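Local coordinates for sulfur oxidation protein soxB (Thermus thermophilus, PDB 2WDD) that hydrolyses the sulfur-sulfur bond of a cysteine S-thiosulfonate in the sulfur oxidation pathway and carries a site with two manganese ions, at residues A[107-112]-A[151-155]; A[382-387]-A[467-471]; A[471-475]-A[486-492]. All blocks are in the same frame, centred on the assembly; numbering follows the deposited sequence. Where two conformers were deposited one is given.

Contact 1. Residues A[107-112]-A[151-155]; sequences LTALIR and WQNLV
The indole of W151 hydrogen-bonds the side chain of T108. NE1 donates a hydrogen bond to OG1 of T108 at 2.7 Å, with an N-H...O angle of 162°. OG1 lies at the ring edge, only 9° out of the indole plane. L107 meets the benzo end of the same ring, its CD2 3.8 Å from CH2 of W151. In one of its two conformers, V155 sets CG1 over one face of the indole, toward the rim, and its other methyl turns to the opposite helix. There CG2 of V155 is 3.8 Å from both CD1 and CG2 of I111.

R112 closes the contact on its outer side. Its chain runs extended from CG to NE, and NH2 donates to the backbone O of L154 at 3.0 Å. The oxygen is near the guanidinium plane, but NH2 stands above the carbonyl plane. A water accepts from NE of R112 and donates to O of V155. CG2 of T108 lies over the centre of one guanidinium face.

Further out, O of M104 also hydrogen-bonds OG1 of T108. D344 forms a salt bridge with NH2 of R112, and V345 of the same helix 343-353 touches T108 and W151. The two helix segments run roughly parallel, 27° apart. R112 thus links helix 146-155 to helix 343-353, tying two carbonyls near the C-terminal end of the former, one directly and one through water.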
ATOM      1  N   LEU A 107      -2.235  -0.597 -17.336  1.00 13.37           N
ATOM      2  CA  LEU A 107      -1.798   0.672 -16.750  1.00 12.25           C
ATOM      3  C   LEU A 107      -0.966   1.440 -17.778  1.00 14.85           C
ATOM      4  O   LEU A 107      -1.103   2.652 -17.928  1.00 12.69           O
ATOM      5  CB  LEU A 107      -1.020   0.439 -15.444  1.00 11.44           C
ATOM      6  CG  LEU A 107      -0.391   1.654 -14.746  1.00 14.02           C
ATOM      7  CD1 LEU A 107      -1.431   2.730 -14.420  1.00 13.05           C
ATOM      8  CD2 LEU A 107       0.376   1.247 -13.493  1.00 14.58           C
ATOM      9  N   THR A 108      -0.124   0.718 -18.513  1.00 13.44           N
ATOM     10  CA  THR A 108       0.684   1.344 -19.567  1.00 13.26           C
ATOM     11  C   THR A 108      -0.203   1.894 -20.680  1.00 18.08           C
ATOM     12  O   THR A 108      -0.008   3.023 -21.135  1.00 17.85           O
ATOM     13  CB  THR A 108       1.704   0.356 -20.123  1.00 16.17           C
ATOM     14  OG1 THR A 108       2.563  -0.077 -19.065  1.00 17.78           O
ATOM     15  CG2 THR A 108       2.536   1.006 -21.221  1.00 14.44           C
ATOM     16  N   ALA A 109      -1.182   1.104 -21.109  1.00 15.64           N
ATOM     17  CA  ALA A 109      -2.100   1.535 -22.162  1.00 15.97           C
ATOM     18  C   ALA A 109      -2.809   2.828 -21.760  1.00 19.64           C
ATOM     19  O   ALA A 109      -2.926   3.766 -22.557  1.00 19.76           O
ATOM     20  CB  ALA A 109      -3.123   0.438 -22.458  1.00 16.63           C
ATOM     21  N   LEU A 110      -3.263   2.881 -20.511  1.00 15.19           N
ATOM     22  CA  LEU A 110      -3.951   4.059 -20.000  1.00 14.80           C
ATOM     23  C   LEU A 110      -3.029   5.275 -19.904  1.00 17.27           C
ATOM     24  O   LEU A 110      -3.384   6.373 -20.332  1.00 17.33           O
ATOM     25  CB  LEU A 110      -4.586   3.755 -18.640  1.00 14.17           C
ATOM     26  CG  LEU A 110      -5.387   4.902 -18.014  1.00 17.17           C
ATOM     27  CD1 LEU A 110      -6.436   5.428 -18.999  1.00 17.37           C
ATOM     28  CD2 LEU A 110      -6.039   4.419 -16.728  1.00 17.27           C
ATOM     29  N   ILE A 111      -1.840   5.093 -19.336  1.00 13.95           N
ATOM     30  CA  ILE A 111      -0.895   6.197 -19.222  1.00 12.64           C
ATOM     31  C   ILE A 111      -0.585   6.750 -20.611  1.00 18.10           C
ATOM     32  O   ILE A 111      -0.553   7.962 -20.813  1.00 17.70           O
ATOM     33  CB  ILE A 111       0.404   5.747 -18.508  1.00 14.28           C
ATOM     34  CG1 ILE A 111       0.123   5.459 -17.029  1.00 12.82           C
ATOM     35  CG2 ILE A 111       1.516   6.792 -18.666  1.00 14.49           C
ATOM     36  CD1 ILE A 111       1.255   4.741 -16.312  1.00 15.13           C
ATOM     37  N   ARG A 112      -0.340   5.856 -21.561  1.00 17.55           N
ATOM     38  CA  ARG A 112      -0.010   6.286 -22.919  1.00 17.67           C
ATOM     39  C   ARG A 112      -1.175   7.021 -23.567  1.00 22.24           C
ATOM     40  O   ARG A 112      -0.985   8.030 -24.244  1.00 22.84           O
ATOM     41  CB  ARG A 112       0.414   5.090 -23.770  1.00 17.58           C
ATOM     42  CG  ARG A 112       1.815   4.628 -23.459  1.00 19.19           C
ATOM     43  CD  ARG A 112       2.185   3.407 -24.254  1.00 21.08           C
ATOM     44  NE  ARG A 112       3.525   2.951 -23.911  1.00 20.78           N
ATOM     45  CZ  ARG A 112       4.010   1.756 -24.225  1.00 20.64           C
ATOM     46  NH1 ARG A 112       3.262   0.896 -24.900  1.00 18.79           N
ATOM     47  NH2 ARG A 112       5.240   1.425 -23.864  1.00 18.47           N
ATOM     48  N   TRP A 151       9.899  -2.476 -16.745  1.00 15.31           N
ATOM     49  CA  TRP A 151       8.564  -2.040 -17.112  1.00 15.14           C
ATOM     50  C   TRP A 151       8.427  -0.519 -16.960  1.00 16.68           C
ATOM     51  O   TRP A 151       7.885   0.156 -17.843  1.00 16.06           O
ATOM     52  CB  TRP A 151       7.483  -2.766 -16.308  1.00 14.29           C
ATOM     53  CG  TRP A 151       6.197  -2.037 -16.417  1.00 15.39           C
ATOM     54  CD1 TRP A 151       5.400  -1.949 -17.528  1.00 18.31           C
ATOM     55  CD2 TRP A 151       5.635  -1.144 -15.451  1.00 15.00           C
ATOM     56  NE1 TRP A 151       4.351  -1.103 -17.288  1.00 17.90           N
ATOM     57  CE2 TRP A 151       4.482  -0.575 -16.028  1.00 18.42           C
ATOM     58  CE3 TRP A 151       5.991  -0.769 -14.151  1.00 15.65           C
ATOM     59  CZ2 TRP A 151       3.666   0.326 -15.340  1.00 17.51           C
ATOM     60  CZ3 TRP A 151       5.184   0.128 -13.472  1.00 17.10           C
ATOM     61  CH2 TRP A 151       4.041   0.673 -14.073  1.00 17.71           C
ATOM     62  N   GLN A 152       8.940   0.038 -15.863  1.00 11.70           N
ATOM     63  CA  GLN A 152       8.865   1.487 -15.683  1.00 11.75           C
ATOM     64  C   GLN A 152       9.501   2.176 -16.890  1.00 16.29           C
ATOM     65  O   GLN A 152       9.015   3.204 -17.371  1.00 16.81           O
ATOM     66  CB  GLN A 152       9.598   1.925 -14.416  1.00 12.10           C
ATOM     67  CG  GLN A 152       8.870   1.657 -13.104  1.00 11.91           C
ATOM     68  CD  GLN A 152       9.749   2.005 -11.915  1.00 14.69           C
ATOM     69  OE1 GLN A 152      10.879   1.530 -11.816  1.00 12.66           O
ATOM     70  NE2 GLN A 152       9.264   2.878 -11.043  1.00 13.98           N
ATOM     71  N   ASN A 153      10.582   1.583 -17.389  1.00 14.82           N
ATOM     72  CA  ASN A 153      11.291   2.140 -18.536  1.00 15.00           C
ATOM     73  C   ASN A 153      10.469   2.059 -19.824  1.00 19.70           C
ATOM     74  O   ASN A 153      10.557   2.949 -20.675  1.00 20.12           O
ATOM     75  CB  ASN A 153      12.639   1.441 -18.711  1.00 15.66           C
ATOM     76  CG  ASN A 153      13.654   1.875 -17.674  1.00 19.31           C
ATOM     77  OD1 ASN A 153      13.431   2.836 -16.936  1.00 17.46           O
ATOM     78  ND2 ASN A 153      14.775   1.163 -17.605  1.00 17.21           N
ATOM     79  N   LEU A 154       9.677   1.000 -19.977  1.00 16.40           N
ATOM     80  CA  LEU A 154       8.825   0.870 -21.150  1.00 16.17           C
ATOM     81  C   LEU A 154       7.731   1.944 -21.121  1.00 20.11           C
ATOM     82  O   LEU A 154       7.435   2.572 -22.137  1.00 19.08           O
ATOM     83  CB  LEU A 154       8.188  -0.518 -21.221  1.00 16.27           C
ATOM     84  CG  LEU A 154       9.113  -1.678 -21.575  1.00 20.67           C
ATOM     85  CD1 LEU A 154       8.391  -3.010 -21.406  1.00 20.95           C
ATOM     86  CD2 LEU A 154       9.622  -1.510 -23.007  1.00 21.28           C
ATOM     87  N   VAL A 155       7.122   2.160 -19.956  1.00 16.02           N
ATOM     88  CA  VAL A 155       6.091   3.189 -19.875  1.00 15.39           C
ATOM     89  C   VAL A 155       6.695   4.592 -19.951  1.00 18.29           C
ATOM     90  O   VAL A 155       6.155   5.469 -20.628  1.00 18.79           O
ATOM     91  CB  VAL A 155       5.165   3.010 -18.652  0.65 19.59           C
ATOM     92  CG1 VAL A 155       5.962   2.669 -17.414  0.65 19.34           C
ATOM     93  CG2 VAL A 155       4.330   4.269 -18.428  0.65 19.32           C
TER
HETATM   94  O   HOH W   1       5.304   5.036 -23.264  1.00 22.34           O

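Contact 2. Residues A[382-387]-A[467-471]; sequences DQLVGE and SRVFG
R468 reaches the helix through NE, which donates to OD2 of D382 at 2.8 Å in a salt bridge. OD2 lies at the guanidinium edge, near its plane, whereas NE approaches from above the carboxylate plane. The two planes are 73° apart, so the groups do not pair side by side. A bend at chi2 folds the arginine chain across the aspartate, and CG of R468 comes within 3.9 Å of CB of D382. S379 also binds OD2 and K373 pairs with OD1. The backbone carbonyls of K373 and D375 take NH2 of R468. The buried charges are therefore shared among several partners.

Two residues on, F470 lays its ring against the next helical turn. With CG anti to the backbone N (chi1 -173°), the ring reaches over G386. CD2 of F470 is 3.4 Å from C of G386, close because glycine has no side chain. The carbonyl O of Q383 sits over one ring face. CE1 of F470 touches CG of Q383 at 3.8 Å, and CZ meets CG of E387 at 3.6 Å. Q383 NE2 donates to OE2 of E387 almost straight (173°), tying together the two side chains on the helix-facing side of the ring. OE1 of Q383 is held by OH of Y378.

Helix 380-392 thus packs on strand 468-470, an alpha/beta layer contact in the C-terminal domain of the 5'-nucleotidase family.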
ATOM      1  N   ASP A 382      -6.105 -13.286   5.978  1.00  8.08           N
ATOM      2  CA  ASP A 382      -5.243 -13.517   7.133  1.00  7.64           C
ATOM      3  C   ASP A 382      -5.743 -14.669   7.989  1.00 10.88           C
ATOM      4  O   ASP A 382      -4.948 -15.393   8.607  1.00 10.92           O
ATOM      5  CB  ASP A 382      -5.039 -12.245   7.950  1.00  8.35           C
ATOM      6  CG  ASP A 382      -4.251 -11.196   7.196  1.00  9.51           C
ATOM      7  OD1 ASP A 382      -3.152 -11.512   6.689  1.00 11.37           O
ATOM      8  OD2 ASP A 382      -4.777 -10.080   7.013  1.00 10.08           O
ATOM      9  N   GLN A 383      -7.057 -14.873   8.011  1.00  8.44           N
ATOM     10  CA  GLN A 383      -7.576 -16.015   8.740  1.00  9.43           C
ATOM     11  C   GLN A 383      -7.125 -17.297   8.041  1.00 11.43           C
ATOM     12  O   GLN A 383      -6.730 -18.260   8.702  1.00 11.45           O
ATOM     13  CB  GLN A 383      -9.093 -15.975   8.918  1.00 11.51           C
ATOM     14  CG  GLN A 383      -9.574 -17.258   9.574  1.00 13.07           C
ATOM     15  CD  GLN A 383     -11.013 -17.237   9.996  1.00 23.87           C
ATOM     16  OE1 GLN A 383     -11.564 -16.190  10.314  1.00 17.01           O
ATOM     17  NE2 GLN A 383     -11.625 -18.421  10.060  1.00 18.33           N
ATOM     18  N   LEU A 384      -7.162 -17.311   6.711  1.00  9.08           N
ATOM     19  CA  LEU A 384      -6.720 -18.485   5.964  0.50  8.73           C
ATOM     20  C   LEU A 384      -5.270 -18.817   6.327  1.00 12.16           C
ATOM     21  O   LEU A 384      -4.928 -19.979   6.572  1.00 11.67           O
ATOM     22  CB  LEU A 384      -6.848 -18.230   4.460  0.50  8.30           C
ATOM     23  CG  LEU A 384      -6.418 -19.349   3.511  0.50 11.59           C
ATOM     24  CD1 LEU A 384      -7.020 -19.118   2.131  0.50 11.07           C
ATOM     25  CD2 LEU A 384      -4.902 -19.416   3.426  0.50 12.35           C
ATOM     26  N   VAL A 385      -4.413 -17.796   6.370  1.00  9.32           N
ATOM     27  CA  VAL A 385      -3.015 -18.025   6.721  1.00  9.11           C
ATOM     28  C   VAL A 385      -2.929 -18.618   8.134  1.00 11.96           C
ATOM     29  O   VAL A 385      -2.175 -19.561   8.381  1.00 12.28           O
ATOM     30  CB  VAL A 385      -2.188 -16.736   6.591  1.00 11.06           C
ATOM     31  CG1 VAL A 385      -0.766 -16.945   7.152  1.00 10.49           C
ATOM     32  CG2 VAL A 385      -2.136 -16.280   5.138  1.00 10.55           C
ATOM     33  N   GLY A 386      -3.732 -18.098   9.060  1.00  9.35           N
ATOM     34  CA  GLY A 386      -3.746 -18.607  10.415  1.00  9.76           C
ATOM     35  C   GLY A 386      -4.135 -20.073  10.443  1.00 13.08           C
ATOM     36  O   GLY A 386      -3.513 -20.862  11.157  1.00 12.31           O
ATOM     37  N   GLU A 387      -5.153 -20.434   9.661  1.00 10.35           N
ATOM     38  CA  GLU A 387      -5.595 -21.828   9.582  1.00  9.81           C
ATOM     39  C   GLU A 387      -4.525 -22.720   8.959  1.00 12.22           C
ATOM     40  O   GLU A 387      -4.324 -23.864   9.403  1.00 12.04           O
ATOM     41  CB  GLU A 387      -6.896 -21.935   8.786  1.00 10.77           C
ATOM     42  CG  GLU A 387      -8.072 -21.245   9.480  1.00 12.01           C
ATOM     43  CD  GLU A 387      -9.378 -21.429   8.737  1.00 20.27           C
ATOM     44  OE1 GLU A 387      -9.416 -22.234   7.784  1.00 23.33           O
ATOM     45  OE2 GLU A 387     -10.372 -20.785   9.116  1.00 16.55           O
ATOM     46  N   SER A 467      -2.038  -5.966  13.563  1.00  8.45           N
ATOM     47  CA  SER A 467      -1.693  -7.368  13.344  0.50  8.30           C
ATOM     48  C   SER A 467      -2.917  -8.241  13.616  1.00 10.56           C
ATOM     49  O   SER A 467      -3.662  -7.991  14.577  1.00 10.03           O
ATOM     50  CB  SER A 467      -0.573  -7.765  14.313  0.50 12.45           C
ATOM     51  OG  SER A 467      -0.242  -9.138  14.195  0.50 17.77           O
ATOM     52  N   ARG A 468      -3.114  -9.258  12.783  1.00  8.38           N
ATOM     53  CA  ARG A 468      -4.235 -10.180  12.946  1.00  8.49           C
ATOM     54  C   ARG A 468      -3.735 -11.380  13.727  1.00 12.67           C
ATOM     55  O   ARG A 468      -2.715 -11.961  13.376  1.00 13.13           O
ATOM     56  CB  ARG A 468      -4.772 -10.625  11.587  1.00  9.00           C
ATOM     57  CG  ARG A 468      -5.347  -9.481  10.752  1.00 10.68           C
ATOM     58  CD  ARG A 468      -4.261  -8.647  10.043  1.00 12.28           C
ATOM     59  NE  ARG A 468      -4.843  -8.015   8.867  1.00  9.51           N
ATOM     60  CZ  ARG A 468      -5.490  -6.848   8.864  1.00 10.15           C
ATOM     61  NH1 ARG A 468      -5.533  -6.085   9.957  1.00  9.32           N
ATOM     62  NH2 ARG A 468      -6.054  -6.432   7.736  1.00 10.10           N
ATOM     63  N   VAL A 469      -4.424 -11.719  14.810  1.00 10.80           N
ATOM     64  CA  VAL A 469      -3.981 -12.808  15.668  1.00  9.98           C
ATOM     65  C   VAL A 469      -4.975 -13.950  15.686  1.00 13.14           C
ATOM     66  O   VAL A 469      -5.985 -13.911  16.387  1.00 13.29           O
ATOM     67  CB  VAL A 469      -3.655 -12.330  17.090  1.00 13.31           C
ATOM     68  CG1 VAL A 469      -2.845 -13.404  17.808  1.00 13.09           C
ATOM     69  CG2 VAL A 469      -2.889 -11.004  17.048  1.00 12.94           C
ATOM     70  N   PHE A 470      -4.700 -14.945  14.863  1.00 10.43           N
ATOM     71  CA  PHE A 470      -5.585 -16.095  14.777  1.00 11.10           C
ATOM     72  C   PHE A 470      -5.366 -16.962  16.005  1.00 13.50           C
ATOM     73  O   PHE A 470      -4.222 -17.288  16.338  1.00 13.35           O
ATOM     74  CB  PHE A 470      -5.289 -16.891  13.515  1.00 13.00           C
ATOM     75  CG  PHE A 470      -6.263 -18.000  13.269  1.00 13.69           C
ATOM     76  CD1 PHE A 470      -7.611 -17.732  13.070  1.00 15.17           C
ATOM     77  CD2 PHE A 470      -5.832 -19.311  13.253  1.00 15.57           C
ATOM     78  CE1 PHE A 470      -8.509 -18.760  12.870  1.00 15.96           C
ATOM     79  CE2 PHE A 470      -6.734 -20.347  13.040  1.00 17.93           C
ATOM     80  CZ  PHE A 470      -8.063 -20.071  12.852  1.00 15.20           C
ATOM     81  N   GLY A 471      -6.453 -17.322  16.683  1.00 11.53           N
ATOM     82  CA  GLY A 471      -6.384 -18.118  17.902  1.00 12.75           C
ATOM     83  C   GLY A 471      -6.730 -17.301  19.134  1.00 16.58           C
ATOM     84  O   GLY A 471      -6.834 -17.821  20.244  1.00 15.65           O
TER

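Contact 3. Residues A[471-475]-A[486-492]; sequences GLRYV and VREVEVG
Strand 472-475 runs antiparallel to segment 486-492, with R473 and E490 as one hydrogen-bonded pair, V475 and R487 as another, and a beta bulge between them. N of R473 donates to O of E490 at 2.9 Å, and N of E490 returns a bond to O of R473 at 2.8 Å. V475 and R487 exchange two bonds in the same way. N of G492 donates to O of G471 at the other end. The extra residue of the bulge falls on the 486-492 side, where the chain turns a corner at E488. E488 has positive phi, as does G471 at the start of the first strand.

On the face of L472 and V491, L472 leans across to V489, its CD1 3.7 Å from CG1 of V489. V491 lies beside G471 and L472, a non-hydrogen-bonded partner of the latter. At the bulge, the first torsion of Y474 (chi1 70°) places the ring near V486. Its CD1 meets CG1 of V486 at 3.9 Å, while its CB approaches CG2 of V489 at 4.0 Å. I442 and L446 of helix 439-453 cover L472, and L446 also reaches V486.

On the face of R473 and E490, V475 packs against R487. In one of the two conformers of R487, CG1 of V475 lies over one guanidinium face, toward the rim. E488, at the corner, lies beside V475, its CB 3.9 Å from CG2 of V475. I551 and K549 also touch V475.

The hairpin is thus joined by backbone bonds and by apolar packing around L472, Y474 and V489, with V475 buried on the other face. R473 and E490, of opposite charge but beyond a salt bridge, probably add only a diffuse attraction.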
ATOM      1  N   GLY A 471      -6.453 -17.322  16.683  1.00 11.53           N
ATOM      2  CA  GLY A 471      -6.384 -18.118  17.902  1.00 12.75           C
ATOM      3  C   GLY A 471      -6.730 -17.301  19.134  1.00 16.58           C
ATOM      4  O   GLY A 471      -6.834 -17.821  20.244  1.00 15.65           O
ATOM      5  N   LEU A 472      -6.924 -16.008  18.928  1.00 13.78           N
ATOM      6  CA  LEU A 472      -7.232 -15.092  20.006  1.00 14.28           C
ATOM      7  C   LEU A 472      -8.471 -14.268  19.652  1.00 14.06           C
ATOM      8  O   LEU A 472      -8.824 -14.121  18.472  1.00 12.34           O
ATOM      9  CB  LEU A 472      -6.001 -14.173  20.185  1.00 15.86           C
ATOM     10  CG  LEU A 472      -6.016 -12.864  20.957  1.00 21.19           C
ATOM     11  CD1 LEU A 472      -4.594 -12.558  21.408  1.00 21.43           C
ATOM     12  CD2 LEU A 472      -6.545 -11.758  20.069  1.00 20.29           C
ATOM     13  N   ARG A 473      -9.138 -13.769  20.685  1.00 11.02           N
ATOM     14  CA  ARG A 473     -10.301 -12.896  20.548  0.50 11.10           C
ATOM     15  C   ARG A 473     -10.109 -11.770  21.563  1.00 14.79           C
ATOM     16  O   ARG A 473      -9.533 -11.992  22.633  1.00 13.96           O
ATOM     17  CB  ARG A 473     -11.598 -13.653  20.858  0.50 11.78           C
ATOM     18  CG  ARG A 473     -12.177 -14.401  19.673  0.50 13.79           C
ATOM     19  CD  ARG A 473     -13.307 -15.337  20.087  0.50 20.87           C
ATOM     20  NE  ARG A 473     -14.434 -14.631  20.692  0.50 28.12           N
ATOM     21  CZ  ARG A 473     -15.567 -14.342  20.058  0.50 42.06           C
ATOM     22  NH1 ARG A 473     -15.723 -14.680  18.785  0.50 30.29           N
ATOM     23  NH2 ARG A 473     -16.545 -13.708  20.695  0.50 26.85           N
ATOM     24  N   TYR A 474     -10.553 -10.566  21.229  1.00 11.93           N
ATOM     25  CA  TYR A 474     -10.408  -9.448  22.149  1.00 12.00           C
ATOM     26  C   TYR A 474     -11.409  -8.345  21.869  1.00 14.44           C
ATOM     27  O   TYR A 474     -12.129  -8.376  20.864  1.00 12.98           O
ATOM     28  CB  TYR A 474      -8.969  -8.892  22.139  1.00 12.73           C
ATOM     29  CG  TYR A 474      -8.544  -8.157  20.871  1.00 13.63           C
ATOM     30  CD1 TYR A 474      -8.433  -6.771  20.852  1.00 14.55           C
ATOM     31  CD2 TYR A 474      -8.133  -8.859  19.735  1.00 14.90           C
ATOM     32  CE1 TYR A 474      -7.982  -6.091  19.722  1.00 15.10           C
ATOM     33  CE2 TYR A 474      -7.691  -8.188  18.595  1.00 15.92           C
ATOM     34  CZ  TYR A 474      -7.631  -6.804  18.587  1.00 19.99           C
ATOM     35  OH  TYR A 474      -7.219  -6.142  17.440  1.00 18.16           O
ATOM     36  N   VAL A 475     -11.496  -7.413  22.809  1.00 12.94           N
ATOM     37  CA  VAL A 475     -12.356  -6.253  22.684  1.00 13.38           C
ATOM     38  C   VAL A 475     -11.423  -5.068  22.527  1.00 16.04           C
ATOM     39  O   VAL A 475     -10.426  -4.948  23.252  1.00 14.90           O
ATOM     40  CB  VAL A 475     -13.264  -6.071  23.920  1.00 17.96           C
ATOM     41  CG1 VAL A 475     -14.042  -4.778  23.819  1.00 18.56           C
ATOM     42  CG2 VAL A 475     -14.212  -7.251  24.060  1.00 18.11           C
ATOM     43  N   VAL A 486      -7.095  -2.450  24.729  1.00 13.37           N
ATOM     44  CA  VAL A 486      -7.245  -3.877  24.486  1.00 13.95           C
ATOM     45  C   VAL A 486      -7.727  -4.547  25.762  1.00 19.04           C
ATOM     46  O   VAL A 486      -7.055  -4.495  26.794  1.00 18.54           O
ATOM     47  CB  VAL A 486      -5.928  -4.488  23.965  1.00 16.71           C
ATOM     48  CG1 VAL A 486      -6.044  -6.001  23.806  1.00 17.07           C
ATOM     49  CG2 VAL A 486      -5.515  -3.822  22.657  1.00 16.10           C
ATOM     50  N   ARG A 487      -8.902  -5.164  25.695  1.00 17.53           N
ATOM     51  CA  ARG A 487      -9.430  -5.847  26.865  0.50 17.89           C
ATOM     52  C   ARG A 487     -10.089  -7.182  26.550  1.00 21.08           C
ATOM     53  O   ARG A 487     -10.245  -7.560  25.387  1.00 18.54           O
ATOM     54  CB  ARG A 487     -10.367  -4.938  27.667  0.50 19.94           C
ATOM     55  CG  ARG A 487     -11.512  -4.335  26.870  0.50 27.11           C
ATOM     56  CD  ARG A 487     -12.602  -3.843  27.808  0.50 36.46           C
ATOM     57  NE  ARG A 487     -13.464  -2.838  27.195  0.50 42.61           N
ATOM     58  CZ  ARG A 487     -14.758  -2.708  27.468  0.50 54.95           C
ATOM     59  NH1 ARG A 487     -15.335  -3.526  28.336  0.50 45.19           N
ATOM     60  NH2 ARG A 487     -15.474  -1.767  26.872  0.50 37.67           N
ATOM     61  N   GLU A 488     -10.454  -7.900  27.607  1.00 19.49           N
ATOM     62  CA  GLU A 488     -11.082  -9.205  27.482  1.00 19.93           C
ATOM     63  C   GLU A 488     -10.406 -10.117  26.462  1.00 20.36           C
ATOM     64  O   GLU A 488     -11.069 -10.686  25.589  1.00 19.80           O
ATOM     65  CB  GLU A 488     -12.554  -9.031  27.131  1.00 21.90           C
ATOM     66  CG  GLU A 488     -13.289  -8.089  28.063  1.00 33.83           C
ATOM     67  CD  GLU A 488     -14.709  -8.534  28.326  1.00 59.65           C
ATOM     68  OE1 GLU A 488     -15.042  -8.802  29.501  1.00 59.38           O
ATOM     69  OE2 GLU A 488     -15.487  -8.623  27.355  1.00 55.01           O
ATOM     70  N   VAL A 489      -9.089 -10.245  26.563  1.00 15.31           N
ATOM     71  CA  VAL A 489      -8.351 -11.106  25.652  1.00 14.36           C
ATOM     72  C   VAL A 489      -8.571 -12.558  26.025  1.00 18.25           C
ATOM     73  O   VAL A 489      -8.415 -12.934  27.186  1.00 18.13           O
ATOM     74  CB  VAL A 489      -6.843 -10.798  25.637  1.00 17.33           C
ATOM     75  CG1 VAL A 489      -6.140 -11.677  24.597  1.00 16.43           C
ATOM     76  CG2 VAL A 489      -6.581  -9.320  25.376  1.00 17.16           C
ATOM     77  N   GLU A 490      -8.901 -13.377  25.034  1.00 15.64           N
ATOM     78  CA  GLU A 490      -9.083 -14.808  25.266  1.00 15.36           C
ATOM     79  C   GLU A 490      -8.291 -15.545  24.211  1.00 18.58           C
ATOM     80  O   GLU A 490      -8.261 -15.134  23.050  1.00 17.59           O
ATOM     81  CB  GLU A 490     -10.556 -15.210  25.145  1.00 16.75           C
ATOM     82  CG  GLU A 490     -11.470 -14.591  26.181  1.00 27.52           C
ATOM     83  CD  GLU A 490     -12.894 -15.105  26.076  1.00 55.57           C
ATOM     84  OE1 GLU A 490     -13.383 -15.273  24.938  1.00 44.14           O
ATOM     85  OE2 GLU A 490     -13.519 -15.348  27.131  1.00 58.45           O
ATOM     86  N   VAL A 491      -7.658 -16.635  24.617  1.00 16.87           N
ATOM     87  CA  VAL A 491      -6.895 -17.471  23.710  1.00 17.51           C
ATOM     88  C   VAL A 491      -7.483 -18.872  23.795  1.00 24.05           C
ATOM     89  O   VAL A 491      -7.551 -19.453  24.878  1.00 22.71           O
ATOM     90  CB  VAL A 491      -5.391 -17.489  24.070  1.00 20.76           C
ATOM     91  CG1 VAL A 491      -4.647 -18.471  23.179  1.00 20.42           C
ATOM     92  CG2 VAL A 491      -4.783 -16.086  23.952  1.00 20.89           C
ATOM     93  N   GLY A 492      -7.918 -19.406  22.658  1.00 23.61           N
ATOM     94  CA  GLY A 492      -8.500 -20.738  22.618  1.00 24.35           C
ATOM     95  C   GLY A 492      -9.687 -20.890  23.553  1.00 29.90           C
ATOM     96  O   GLY A 492      -9.814 -21.899  24.253  1.00 29.90           O
TER

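In the fold
From the N terminus, contact 1 closes first. It joins helices 104-120 and 146-155 around a loop that includes strand 124-129, on the side of the fold holding the sheet with strand 29-34. Contact 2 follows in series, with centres 36 Å away across the chain's centre. It closes a loop of 79 residues between helix 380-392 and strand 468-470. Contact 3 begins where contact 2 ends and closes a short hairpin of 10 intervening residues. None nests inside or crosses another. Contacts 2 and 3 lie 13 Å apart between centres, and the chain passes from one sheet to the next through their shared G471. The manganese ions lie nearer contacts 1 and 2 than contact 3.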